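Local coordinates for protein C-type lectin domain family 4, member a4 (Mus musculus, PDB 3VYK) that binds N-glycans, including those with a bisecting N-acetylglucosamine, through the calcium-dependent C-type lectin domain of an inhibitory dendritic-cell receptor, at residues G36-V41 with R74-T79. Numbering follows the deposited sequence.
Sequences GAHLVV and RWIDQT
Val41 lies over one face of the Trp75 indole and packs against Asp77 and Thr79 as well. Val41 CG1 sits 3.9 Å from the centroid of the five-membered ring of Trp75 in a CH-pi contact, 24° off the ring normal, over the face but shifted toward the rim. CG1 is anti to the backbone N (chi1 167°), which carries it over the indole. Val41 CG1 also lies 3.6 Å from Thr79 OG1. Val41 CG2 lies 3.8 Å from Asp77 CG, against the carboxylate. Ile76 extends the close packing, with its CD1 3.5 Å from Leu39 O and 3.8 Å from Leu39 CB.

Asp77 is held in turn by its own loop. It lies in a type I turn from Trp75 to Gln78, and OD1 accepts from both Thr79 N and Thr79 OG1. The bond from Thr79 N makes an Asx turn and reaches OD1 from above the carboxylate plane. Thr79 OG1 bonds to Asp77 OD1 at 2.6 Å, on the syn side of the carboxylate.

The His38 imidazole is on the looser, wetter side. It meets Asp77 through a water, which donates to OD2 and takes a weak bond from NE2. His38 ND1 gives a 2.8 Å bond to Leu39 O, nearly in the ring plane, which fixes the ring's rotation.

Strand 61-67 links the two segments, since Val40 and Ile76 both bond to the backbone of Gly64. Strand 38-39 pairs with strand 121-128, and Leu39 and Ile76 pack on Trp25 of helix 25-34. The contact thus joins the strand after helix 25-34 to the turn after strand 73-75, away from the calcium and glycan site.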
loop_
_atom_site.group_PDB
_atom_site.type_symbol
_atom_site.label_atom_id
_atom_site.label_comp_id
_atom_site.label_asym_id
_atom_site.label_seq_id
_atom_site.Cartn_x
_atom_site.Cartn_y
_atom_site.Cartn_z
ATOM N N GLY A 36 -3.552 -15.517 -3.037
ATOM C CA GLY A 36 -3.463 -15.878 -1.625
ATOM C C GLY A 36 -2.838 -14.797 -0.760
ATOM O O GLY A 36 -2.357 -15.073 0.334
ATOM N N ALA A 37 -2.876 -13.561 -1.254
ATOM C CA ALA A 37 -2.203 -12.429 -0.614
ATOM C C ALA A 37 -3.210 -11.319 -0.291
ATOM O O ALA A 37 -4.406 -11.482 -0.513
ATOM C CB ALA A 37 -1.114 -11.905 -1.536
ATOM N N HIS A 38 -2.730 -10.195 0.233
ATOM C CA HIS A 38 -3.577 -9.022 0.469
ATOM C C HIS A 38 -2.789 -7.773 0.192
ATOM O O HIS A 38 -1.554 -7.804 0.163
ATOM C CB HIS A 38 -4.112 -9.004 1.905
ATOM C CG HIS A 38 -3.026 -9.048 2.964
ATOM N ND1 HIS A 38 -2.360 -7.944 3.373
ATOM C CD2 HIS A 38 -2.495 -10.115 3.683
ATOM C CE1 HIS A 38 -1.450 -8.287 4.303
ATOM N NE2 HIS A 38 -1.533 -9.618 4.497
ATOM N N LEU A 39 -3.476 -6.650 -0.001
ATOM C CA LEU A 39 -2.773 -5.379 -0.160
ATOM C C LEU A 39 -1.877 -5.124 1.050
ATOM O O LEU A 39 -2.230 -5.459 2.190
ATOM C CB LEU A 39 -3.751 -4.220 -0.400
ATOM C CG LEU A 39 -4.362 -4.195 -1.810
ATOM C CD1 LEU A 39 -5.531 -3.225 -1.839
ATOM C CD2 LEU A 39 -3.341 -3.816 -2.867
ATOM N N VAL A 40 -0.710 -4.550 0.783
ATOM C CA VAL A 40 0.353 -4.476 1.787
ATOM C C VAL A 40 -0.027 -3.716 3.062
ATOM O O VAL A 40 -0.695 -2.685 3.025
ATOM C CB VAL A 40 1.655 -3.940 1.157
ATOM C CG1 VAL A 40 1.532 -2.470 0.777
ATOM C CG2 VAL A 40 2.845 -4.194 2.066
ATOM N N VAL A 41 0.403 -4.265 4.190
ATOM C CA VAL A 41 0.198 -3.673 5.497
ATOM C C VAL A 41 1.583 -3.333 6.038
ATOM O O VAL A 41 2.432 -4.211 6.144
ATOM C CB VAL A 41 -0.543 -4.672 6.421
ATOM C CG1 VAL A 41 -0.498 -4.220 7.870
ATOM C CG2 VAL A 41 -1.988 -4.854 5.951
ATOM N N ARG A 74 -7.428 2.246 9.251
ATOM C CA ARG A 74 -7.428 0.839 9.664
ATOM C C ARG A 74 -6.809 -0.058 8.605
ATOM O O ARG A 74 -7.070 0.096 7.414
ATOM C CB ARG A 74 -8.852 0.353 10.000
ATOM C CG ARG A 74 -9.555 1.130 11.100
ATOM C CD ARG A 74 -8.906 0.886 12.455
ATOM N NE ARG A 74 -9.584 1.586 13.547
ATOM C CZ ARG A 74 -9.216 2.774 14.031
ATOM N NH1 ARG A 74 -8.171 3.419 13.531
ATOM N NH2 ARG A 74 -9.901 3.328 15.023
ATOM N N TRP A 75 -5.959 -0.986 9.035
ATOM C CA TRP A 75 -5.364 -1.954 8.121
ATOM C C TRP A 75 -6.336 -3.039 7.802
ATOM O O TRP A 75 -7.134 -3.434 8.656
ATOM C CB TRP A 75 -4.116 -2.588 8.744
ATOM C CG TRP A 75 -2.977 -1.620 8.917
ATOM C CD1 TRP A 75 -2.445 -1.134 10.113
ATOM C CD2 TRP A 75 -2.208 -0.960 7.856
ATOM N NE1 TRP A 75 -1.414 -0.261 9.866
ATOM C CE2 TRP A 75 -1.224 -0.116 8.526
ATOM C CE3 TRP A 75 -2.226 -1.005 6.462
ATOM C CZ2 TRP A 75 -0.314 0.662 7.813
ATOM C CZ3 TRP A 75 -1.313 -0.220 5.753
ATOM C CH2 TRP A 75 -0.381 0.594 6.412
ATOM N N ILE A 76 -6.260 -3.548 6.579
ATOM C CA ILE A 76 -7.215 -4.563 6.116
ATOM C C ILE A 76 -7.079 -5.923 6.800
ATOM O O ILE A 76 -8.032 -6.710 6.786
ATOM C CB ILE A 76 -7.197 -4.731 4.586
ATOM C CG1 ILE A 76 -5.807 -5.167 4.091
ATOM C CG2 ILE A 76 -7.723 -3.457 3.929
ATOM C CD1 ILE A 76 -5.731 -5.451 2.604
ATOM N N ASP A 77 -5.919 -6.203 7.396
ATOM C CA ASP A 77 -5.742 -7.465 8.129
ATOM C C ASP A 77 -6.074 -7.324 9.609
ATOM O O ASP A 77 -5.807 -8.239 10.405
ATOM C CB ASP A 77 -4.337 -8.038 7.926
ATOM C CG ASP A 77 -3.250 -7.209 8.586
ATOM O OD1 ASP A 77 -3.523 -6.122 9.132
ATOM O OD2 ASP A 77 -2.091 -7.663 8.555
ATOM N N GLN A 78 -6.655 -6.178 9.965
ATOM C CA GLN A 78 -7.088 -5.853 11.328
ATOM C C GLN A 78 -5.962 -5.740 12.357
ATOM O O GLN A 78 -6.236 -5.631 13.558
ATOM C CB GLN A 78 -8.181 -6.818 11.816
ATOM C CG GLN A 78 -9.505 -6.692 11.074
ATOM C CD GLN A 78 -10.423 -7.861 11.360
ATOM O OE1 GLN A 78 -10.221 -8.962 10.846
ATOM N NE2 GLN A 78 -11.435 -7.632 12.187
ATOM N N THR A 79 -4.705 -5.737 11.902
ATOM C CA THR A 79 -3.604 -5.446 12.820
ATOM C C THR A 79 -3.643 -3.963 13.196
ATOM O O THR A 79 -4.109 -3.141 12.411
ATOM C CB THR A 79 -2.222 -5.845 12.264
ATOM O OG1 THR A 79 -1.973 -5.157 11.032
ATOM C CG2 THR A 79 -2.149 -7.353 12.031
HETATM O O HOH W 1 -1.262 -10.013 7.397
#